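Phosphoribosylaminoimidazole carboxylase, ATPase subunit (Thermotoga maritima, PDB 3AX6) probably catalyses the ATP-dependent carboxylation of 5-aminoimidazole ribonucleotide with bicarbonate to N5-carboxyaminoimidazole ribonucleotide, a step of purine biosynthesis. Local coordinates at residues Gly10-Met16 / Thr66-Leu70; Gln99-Val103 / Lys138-Gly142. All coordinates share one frame; numbering follows the deposited sequence.

Contact 1: residues Gly10-Met16 / Thr66-Leu70; sequences GQLGKMM and TTYDL
The glycine-rich turn of the Rossmann-like preATP-grasp domain, where Gly10 leads into helix 11-22, meets Asp69 just past the end of strand 65-68; Gly10 and Gly13 fit a GxGxxG pattern. Asp69 carries the contact through one oxygen. OD1 takes the backbone N-H of Gly13 at 3.2 Å on its anti lone pair, the N-H...O angle being 140°. Gly10 N, at 3.3 Å from the same OD1, adds a weak, bent bond. A water donates to Asp69 OD1 and accepts from Leu12 N, 2.9 Å from each, which brings a third amide of the turn to the carboxylate. With CG of Asp69 between its backbone N and carbonyl carbon (chi1 85°), the carboxylate swings round until OD1 faces these amides; a CB on Gly13 would sit tightly against OD1. Alongside, Leu12 packs its CB against Asp69 CB at 3.9 Å and brings CD1 to 3.7 Å from Asp69 O. One turn on, selenomethionine Met16 and Thr67 meet tip to tip, CE and CG2 being a tight 3.2 Å apart, while Thr67 OG1 is hydrogen-bonded to His89 O and His281 NE2. Phe278 and His281 of helix 277-285 also touch Met16. Replacing Asp69 by an alanine would probably leave the amides of Gly10 and Gly13 without this acceptor and the water on Leu12 N without its second partner. Because OD1 faces the N-terminal end of helix 11-22, the carboxylate is likely to be stabilised by the helix dipole.

Contact 2: residues Gln99-Val103 / Lys138-Gly142; sequences QDKFV and KARKG. With ADP (adenosine-5'-diphosphate), chain E.
The backbones come closest where Lys101 N donates to Arg140 O at 2.8 Å, in the carbonyl plane, with the CA atoms of these residues 4.9 Å apart; Asp100 CA adds a C-H...O contact to the same oxygen. Asp100 is the N-cap of helix 101-110: its OD2 receives Phe102 N from above the carboxylate plane. Its other oxygen, OD1, forms a salt bridge with Arg140 NH2 at 2.7 Å through the syn lone pair, and NE bonds weakly to both oxygens. The two planes are turned 49° apart, and OD1 lies 31° out of the guanidinium plane. A bend at chi3 (65°) folds the arginine back over the helix start, where Phe102 CD1 lies over one face of the guanidinium, 3.7 Å from NH2, and Val103 CG1 meets its edge. In the ATP-grasp fold this junction borders the nucleotide pocket, and two lysines leave it for ADP. Lys101, its extended chain passing Ala139 O at 3.6 Å from CD, makes a weak bond from NZ to O3A. Lys138 NZ instead hydrogen-bonds both the adenine N7 of ADP (3.0 Å) and the alpha-phosphate O1A (3.1 Å), and forms a salt bridge with Glu169. Farther from the nucleotide, the aliphatic chain of Lys141 lies along the cap, its CE 3.9 Å from Asp100 CB.

Overall arrangement
Contact 1 is largely buried within the Rossmann-like domain, while contact 2 is only partly buried, with Lys141 exposed, and borders the nucleotide pocket. The two share no helix or strand: 10-16/66-70 joins a helix to a strand of the parallel sheet, whereas 99-103/138-142 sets a helix start against the end of a strand in the four-stranded antiparallel sheet. In each an aspartate serves a helix start, Asp100 as N-cap of its own helix and with an arginine as partner, Asp69 from beyond a strand through amides and a water. ADP is bound at contact 2, whereas contact 1 touches no ligand. Their centres are about 23 Å apart and their nearest atoms about 7 Å, so the two do not meet.

Contact 1: residues Gly10-Met16 / Thr66-Leu70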
ATOM      1  N   GLY A  10       0.507 -17.368  -3.332  1.00 15.88           N
ATOM      2  CA  GLY A  10       0.292 -16.587  -4.535  1.00 15.48           C
ATOM      3  C   GLY A  10       0.166 -15.098  -4.272  1.00 17.33           C
ATOM      4  O   GLY A  10       0.398 -14.620  -3.152  1.00 16.51           O
ATOM      5  N   GLN A  11      -0.220 -14.359  -5.308  1.00 16.42           N
ATOM      6  CA  GLN A  11      -0.365 -12.918  -5.198  1.00 17.98           C
ATOM      7  C   GLN A  11      -1.323 -12.465  -4.090  1.00 17.19           C
ATOM      8  O   GLN A  11      -1.058 -11.483  -3.405  1.00 17.56           O
ATOM      9  CB  GLN A  11      -0.799 -12.343  -6.539  1.00 19.59           C
ATOM     10  CG  GLN A  11      -0.700 -10.824  -6.597  1.00 26.24           C
ATOM     11  CD  GLN A  11       0.648 -10.292  -6.096  1.00 27.88           C
ATOM     12  OE1 GLN A  11       1.710 -10.848  -6.410  1.00 28.35           O
ATOM     13  NE2 GLN A  11       0.605  -9.205  -5.327  1.00 24.75           N
ATOM     14  N   LEU A  12      -2.440 -13.168  -3.912  1.00 16.64           N
ATOM     15  CA  LEU A  12      -3.383 -12.798  -2.860  1.00 15.21           C
ATOM     16  C   LEU A  12      -2.700 -12.941  -1.509  1.00 14.85           C
ATOM     17  O   LEU A  12      -2.717 -12.025  -0.694  1.00 16.02           O
ATOM     18  CB  LEU A  12      -4.627 -13.687  -2.907  1.00 14.75           C
ATOM     19  CG  LEU A  12      -5.506 -13.507  -4.147  1.00 12.61           C
ATOM     20  CD1 LEU A  12      -6.612 -14.541  -4.163  1.00  9.82           C
ATOM     21  CD2 LEU A  12      -6.080 -12.099  -4.146  1.00 13.48           C
ATOM     22  N   GLY A  13      -2.089 -14.095  -1.280  1.00 13.57           N
ATOM     23  CA  GLY A  13      -1.409 -14.320  -0.025  1.00 14.05           C
ATOM     24  C   GLY A  13      -0.280 -13.333   0.225  1.00 14.93           C
ATOM     25  O   GLY A  13       0.021 -13.002   1.373  1.00 14.80           O
ATOM     26  N   LYS A  14       0.357 -12.863  -0.842  1.00 14.82           N
ATOM     27  CA  LYS A  14       1.449 -11.916  -0.685  1.00 15.02           C
ATOM     28  C   LYS A  14       0.881 -10.597  -0.200  1.00 15.73           C
ATOM     29  O   LYS A  14       1.406  -9.990   0.726  1.00 13.16           O
ATOM     30  CB  LYS A  14       2.174 -11.704  -2.009  1.00 15.86           C
ATOM     31  CG  LYS A  14       3.230 -10.604  -1.965  1.00 15.99           C
ATOM     32  CD  LYS A  14       3.947 -10.493  -3.298  1.00 17.70           C
ATOM     33  CE  LYS A  14       4.979  -9.384  -3.299  1.00 15.61           C
ATOM     34  NZ  LYS A  14       5.801  -9.491  -4.534  1.00 16.25           N
HETATM   35  N   MSE A  15      -0.203 -10.160  -0.833  1.00 17.44           N
HETATM   36  CA  MSE A  15      -0.853  -8.911  -0.465  1.00 18.80           C
HETATM   37  C   MSE A  15      -1.398  -8.993   0.958  1.00 17.46           C
HETATM   38  O   MSE A  15      -1.380  -8.003   1.686  1.00 18.78           O
HETATM   39  CB  MSE A  15      -1.948  -8.587  -1.483  1.00 22.82           C
HETATM   40  CG  MSE A  15      -1.373  -8.417  -2.886  1.00 27.80           C
HETATM   41 SE   MSE A  15      -2.643  -8.224  -4.338  1.00 37.15          SE
HETATM   42  CE  MSE A  15      -2.853  -6.311  -4.248  1.00 28.19           C
HETATM   43  N   MSE A  16      -1.865 -10.173   1.361  1.00 17.44           N
HETATM   44  CA  MSE A  16      -2.361 -10.375   2.727  1.00 18.68           C
HETATM   45  C   MSE A  16      -1.151 -10.306   3.667  1.00 17.04           C
HETATM   46  O   MSE A  16      -1.182  -9.652   4.709  1.00 14.86           O
HETATM   47  CB  MSE A  16      -3.011 -11.758   2.887  1.00 21.05           C
HETATM   48  CG  MSE A  16      -4.323 -11.985   2.150  1.00 27.33           C
HETATM   49 SE   MSE A  16      -4.911 -13.841   2.321  1.00 34.12          SE
HETATM   50  CE  MSE A  16      -4.707 -14.014   4.208  1.00 26.53           C
ATOM     51  N   THR A  66      -4.982 -18.908  11.598  1.00 11.67           N
ATOM     52  CA  THR A  66      -4.622 -19.365  10.270  1.00 11.28           C
ATOM     53  C   THR A  66      -5.735 -19.045   9.275  1.00 13.53           C
ATOM     54  O   THR A  66      -6.938 -19.119   9.597  1.00 11.47           O
ATOM     55  CB  THR A  66      -4.360 -20.883  10.257  1.00 11.00           C
ATOM     56  OG1 THR A  66      -3.328 -21.186  11.193  1.00 12.42           O
ATOM     57  CG2 THR A  66      -3.912 -21.348   8.875  1.00  8.85           C
ATOM     58  N   THR A  67      -5.318 -18.682   8.066  1.00 14.07           N
ATOM     59  CA  THR A  67      -6.238 -18.355   6.990  1.00 13.60           C
ATOM     60  C   THR A  67      -5.648 -18.882   5.681  1.00 14.01           C
ATOM     61  O   THR A  67      -4.603 -19.528   5.686  1.00 13.88           O
ATOM     62  CB  THR A  67      -6.472 -16.834   6.915  1.00 13.41           C
ATOM     63  OG1 THR A  67      -7.429 -16.547   5.885  1.00 15.51           O
ATOM     64  CG2 THR A  67      -5.164 -16.102   6.645  1.00  9.37           C
ATOM     65  N   TYR A  68      -6.301 -18.599   4.560  1.00 15.57           N
ATOM     66  CA  TYR A  68      -5.828 -19.107   3.279  1.00 16.97           C
ATOM     67  C   TYR A  68      -6.144 -18.190   2.100  1.00 17.32           C
ATOM     68  O   TYR A  68      -7.029 -17.338   2.188  1.00 15.96           O
ATOM     69  CB  TYR A  68      -6.432 -20.497   3.057  1.00 16.71           C
ATOM     70  CG  TYR A  68      -7.874 -20.617   3.525  1.00 18.12           C
ATOM     71  CD1 TYR A  68      -8.935 -20.249   2.696  1.00 18.88           C
ATOM     72  CD2 TYR A  68      -8.174 -21.075   4.811  1.00 17.44           C
ATOM     73  CE1 TYR A  68     -10.262 -20.334   3.137  1.00 17.07           C
ATOM     74  CE2 TYR A  68      -9.491 -21.159   5.262  1.00 17.91           C
ATOM     75  CZ  TYR A  68     -10.532 -20.786   4.420  1.00 18.80           C
ATOM     76  OH  TYR A  68     -11.834 -20.844   4.871  1.00 15.36           O
ATOM     77  N   ASP A  69      -5.419 -18.369   0.996  1.00 17.12           N
ATOM     78  CA  ASP A  69      -5.637 -17.536  -0.184  1.00 18.62           C
ATOM     79  C   ASP A  69      -6.216 -18.303  -1.369  1.00 17.60           C
ATOM     80  O   ASP A  69      -6.307 -17.770  -2.472  1.00 17.48           O
ATOM     81  CB  ASP A  69      -4.334 -16.820  -0.605  1.00 19.66           C
ATOM     82  CG  ASP A  69      -3.441 -17.672  -1.492  1.00 20.94           C
ATOM     83  OD1 ASP A  69      -2.578 -17.101  -2.187  1.00 21.89           O
ATOM     84  OD2 ASP A  69      -3.584 -18.907  -1.502  1.00 25.48           O
ATOM     85  N   LEU A  70      -6.604 -19.553  -1.133  1.00 17.54           N
ATOM     86  CA  LEU A  70      -7.204 -20.384  -2.176  1.00 18.72           C
ATOM     87  C   LEU A  70      -8.126 -21.418  -1.532  1.00 19.78           C
ATOM     88  O   LEU A  70      -8.038 -21.674  -0.335  1.00 19.53           O
ATOM     89  CB  LEU A  70      -6.124 -21.094  -3.008  1.00 17.36           C
ATOM     90  CG  LEU A  70      -5.473 -22.365  -2.454  1.00 17.24           C
ATOM     91  CD1 LEU A  70      -4.673 -23.042  -3.557  1.00 15.09           C
ATOM     92  CD2 LEU A  70      -4.591 -22.030  -1.269  1.00 15.33           C
TER
HETATM   93  O   HOH W   1      -2.979 -15.921  -4.796  1.00 26.55           O

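Contact 2: residues Gln99-Val103 / Lys138-Gly142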
ATOM      1  N   GLN A  99     -17.324 -24.710  -1.271  1.00 28.96           N
ATOM      2  CA  GLN A  99     -16.654 -25.577  -2.242  1.00 29.69           C
ATOM      3  C   GLN A  99     -17.576 -26.373  -3.161  1.00 29.94           C
ATOM      4  O   GLN A  99     -17.208 -26.698  -4.289  1.00 29.56           O
ATOM      5  CB  GLN A  99     -15.735 -26.563  -1.530  1.00 30.80           C
ATOM      6  CG  GLN A  99     -14.483 -25.952  -0.955  1.00 31.01           C
ATOM      7  CD  GLN A  99     -13.409 -26.989  -0.733  1.00 31.74           C
ATOM      8  OE1 GLN A  99     -13.654 -28.036  -0.128  1.00 31.04           O
ATOM      9  NE2 GLN A  99     -12.209 -26.707  -1.224  1.00 32.62           N
ATOM     10  N   ASP A 100     -18.759 -26.712  -2.672  1.00 29.88           N
ATOM     11  CA  ASP A 100     -19.708 -27.471  -3.469  1.00 30.65           C
ATOM     12  C   ASP A 100     -20.878 -26.561  -3.811  1.00 30.20           C
ATOM     13  O   ASP A 100     -21.637 -26.139  -2.935  1.00 29.35           O
ATOM     14  CB  ASP A 100     -20.167 -28.704  -2.690  1.00 32.35           C
ATOM     15  CG  ASP A 100     -21.264 -29.470  -3.398  1.00 36.01           C
ATOM     16  OD1 ASP A 100     -21.565 -30.604  -2.965  1.00 37.82           O
ATOM     17  OD2 ASP A 100     -21.835 -28.942  -4.376  1.00 37.62           O
ATOM     18  N   LYS A 101     -21.014 -26.256  -5.095  1.00 28.46           N
ATOM     19  CA  LYS A 101     -22.064 -25.365  -5.554  1.00 27.01           C
ATOM     20  C   LYS A 101     -23.469 -25.778  -5.164  1.00 25.57           C
ATOM     21  O   LYS A 101     -24.310 -24.921  -4.923  1.00 25.13           O
ATOM     22  CB  LYS A 101     -21.983 -25.192  -7.067  1.00 28.84           C
ATOM     23  CG  LYS A 101     -20.742 -24.455  -7.542  1.00 28.66           C
ATOM     24  CD  LYS A 101     -20.922 -23.966  -8.970  1.00 29.04           C
ATOM     25  CE  LYS A 101     -19.776 -23.073  -9.396  1.00 29.25           C
ATOM     26  NZ  LYS A 101     -20.048 -22.444 -10.714  1.00 29.95           N
ATOM     27  N   PHE A 102     -23.735 -27.079  -5.100  1.00 24.86           N
ATOM     28  CA  PHE A 102     -25.073 -27.529  -4.733  1.00 25.89           C
ATOM     29  C   PHE A 102     -25.361 -27.289  -3.255  1.00 25.02           C
ATOM     30  O   PHE A 102     -26.392 -26.716  -2.901  1.00 24.87           O
ATOM     31  CB  PHE A 102     -25.276 -29.012  -5.062  1.00 24.90           C
ATOM     32  CG  PHE A 102     -26.647 -29.513  -4.710  1.00 25.21           C
ATOM     33  CD1 PHE A 102     -26.851 -30.282  -3.570  1.00 22.86           C
ATOM     34  CD2 PHE A 102     -27.744 -29.169  -5.489  1.00 23.43           C
ATOM     35  CE1 PHE A 102     -28.129 -30.697  -3.213  1.00 24.24           C
ATOM     36  CE2 PHE A 102     -29.024 -29.579  -5.140  1.00 23.55           C
ATOM     37  CZ  PHE A 102     -29.218 -30.343  -4.000  1.00 23.62           C
ATOM     38  N   VAL A 103     -24.457 -27.728  -2.390  1.00 26.20           N
ATOM     39  CA  VAL A 103     -24.648 -27.513  -0.962  1.00 24.79           C
ATOM     40  C   VAL A 103     -24.734 -26.003  -0.727  1.00 23.20           C
ATOM     41  O   VAL A 103     -25.526 -25.536   0.096  1.00 22.46           O
ATOM     42  CB  VAL A 103     -23.488 -28.117  -0.138  1.00 26.12           C
ATOM     43  CG1 VAL A 103     -23.432 -29.626  -0.344  1.00 26.27           C
ATOM     44  CG2 VAL A 103     -22.183 -27.496  -0.555  1.00 28.55           C
ATOM     45  N   LYS A 138     -24.283 -26.989 -14.073  1.00 21.02           N
ATOM     46  CA  LYS A 138     -23.053 -26.606 -13.398  1.00 21.85           C
ATOM     47  C   LYS A 138     -22.454 -27.763 -12.625  1.00 21.64           C
ATOM     48  O   LYS A 138     -23.171 -28.534 -11.993  1.00 22.39           O
ATOM     49  CB  LYS A 138     -23.323 -25.454 -12.427  1.00 21.42           C
ATOM     50  CG  LYS A 138     -23.787 -24.176 -13.094  1.00 21.02           C
ATOM     51  CD  LYS A 138     -23.974 -23.062 -12.080  1.00 18.94           C
ATOM     52  CE  LYS A 138     -24.074 -21.722 -12.775  1.00 16.28           C
ATOM     53  NZ  LYS A 138     -24.227 -20.607 -11.814  1.00 18.22           N
ATOM     54  N   ALA A 139     -21.134 -27.881 -12.678  1.00 23.44           N
ATOM     55  CA  ALA A 139     -20.452 -28.934 -11.941  1.00 26.68           C
ATOM     56  C   ALA A 139     -20.599 -28.600 -10.457  1.00 29.71           C
ATOM     57  O   ALA A 139     -20.586 -27.426 -10.080  1.00 30.05           O
ATOM     58  CB  ALA A 139     -18.982 -28.981 -12.327  1.00 22.88           C
ATOM     59  N   ARG A 140     -20.758 -29.620  -9.616  1.00 33.14           N
ATOM     60  CA  ARG A 140     -20.892 -29.385  -8.184  1.00 35.96           C
ATOM     61  C   ARG A 140     -19.571 -28.893  -7.615  1.00 38.03           C
ATOM     62  O   ARG A 140     -19.541 -27.959  -6.814  1.00 37.69           O
ATOM     63  CB  ARG A 140     -21.298 -30.664  -7.455  1.00 35.69           C
ATOM     64  CG  ARG A 140     -22.686 -31.148  -7.782  1.00 37.35           C
ATOM     65  CD  ARG A 140     -23.072 -32.313  -6.888  1.00 38.74           C
ATOM     66  NE  ARG A 140     -23.169 -31.911  -5.488  1.00 40.01           N
ATOM     67  CZ  ARG A 140     -23.680 -32.672  -4.523  1.00 41.22           C
ATOM     68  NH1 ARG A 140     -24.138 -33.886  -4.804  1.00 42.18           N
ATOM     69  NH2 ARG A 140     -23.744 -32.217  -3.279  1.00 40.58           N
ATOM     70  N   LYS A 141     -18.481 -29.527  -8.034  1.00 40.15           N
ATOM     71  CA  LYS A 141     -17.159 -29.154  -7.555  1.00 44.13           C
ATOM     72  C   LYS A 141     -16.138 -28.904  -8.662  1.00 46.27           C
ATOM     73  O   LYS A 141     -15.043 -28.405  -8.395  1.00 48.34           O
ATOM     74  CB  LYS A 141     -16.626 -30.223  -6.597  1.00 45.01           C
ATOM     75  CG  LYS A 141     -17.237 -30.171  -5.204  1.00 47.01           C
ATOM     76  CD  LYS A 141     -16.513 -31.106  -4.240  1.00 48.36           C
ATOM     77  CE  LYS A 141     -16.928 -30.847  -2.796  1.00 49.24           C
ATOM     78  NZ  LYS A 141     -16.217 -31.736  -1.832  1.00 48.64           N
ATOM     79  N   GLY A 142     -16.481 -29.247  -9.899  1.00 46.95           N
ATOM     80  CA  GLY A 142     -15.550 -29.027 -10.991  1.00 47.75           C
ATOM     81  C   GLY A 142     -15.706 -29.998 -12.143  1.00 48.74           C
ATOM     82  O   GLY A 142     -15.058 -29.847 -13.180  1.00 49.29           O
TER
HETATM   83  PB  ADP E 381     -17.540 -19.890 -12.866  1.00 48.46           P
HETATM   84  O1B ADP E 381     -17.435 -18.595 -12.135  1.00 47.85           O
HETATM   85  O2B ADP E 381     -16.819 -19.738 -14.310  1.00 48.72           O
HETATM   86  O3B ADP E 381     -16.784 -21.086 -11.955  1.00 47.13           O
HETATM   87  PA  ADP E 381     -20.216 -19.152 -13.090  1.00 38.43           P
HETATM   88  O1A ADP E 381     -21.308 -19.536 -12.164  1.00 34.95           O
HETATM   89  O2A ADP E 381     -19.612 -17.723 -12.614  1.00 39.65           O
HETATM   90  O3A ADP E 381     -19.099 -20.365 -13.093  1.00 43.77           O
HETATM   91  O5' ADP E 381     -20.833 -19.062 -14.594  1.00 37.43           O
HETATM   92  C5' ADP E 381     -20.029 -18.161 -15.373  1.00 32.89           C
HETATM   93  C4' ADP E 381     -20.916 -17.266 -16.246  1.00 30.37           C
HETATM   94  O4' ADP E 381     -22.046 -18.021 -16.792  1.00 28.36           O
HETATM   95  C3' ADP E 381     -21.514 -16.102 -15.437  1.00 29.61           C
HETATM   96  O3' ADP E 381     -20.629 -14.973 -15.373  1.00 31.86           O
HETATM   97  C2' ADP E 381     -22.821 -15.817 -16.172  1.00 27.74           C
HETATM   98  O2' ADP E 381     -22.629 -14.868 -17.223  1.00 28.42           O
HETATM   99  C1' ADP E 381     -23.253 -17.202 -16.693  1.00 24.62           C
HETATM  100  N9  ADP E 381     -24.270 -17.822 -15.818  1.00 22.53           N
HETATM  101  C8  ADP E 381     -24.061 -18.466 -14.622  1.00 20.97           C
HETATM  102  N7  ADP E 381     -25.188 -18.880 -14.125  1.00 20.10           N
HETATM  103  C5  ADP E 381     -26.195 -18.539 -14.956  1.00 20.54           C
HETATM  104  C6  ADP E 381     -27.607 -18.709 -14.952  1.00 19.54           C
HETATM  105  N6  ADP E 381     -28.227 -19.361 -13.911  1.00 18.90           N
HETATM  106  N1  ADP E 381     -28.329 -18.223 -15.985  1.00 21.36           N
HETATM  107  C2  ADP E 381     -27.748 -17.586 -17.007  1.00 22.25           C
HETATM  108  N3  ADP E 381     -26.425 -17.403 -17.049  1.00 22.37           N
HETATM  109  C4  ADP E 381     -25.622 -17.855 -16.059  1.00 21.35           C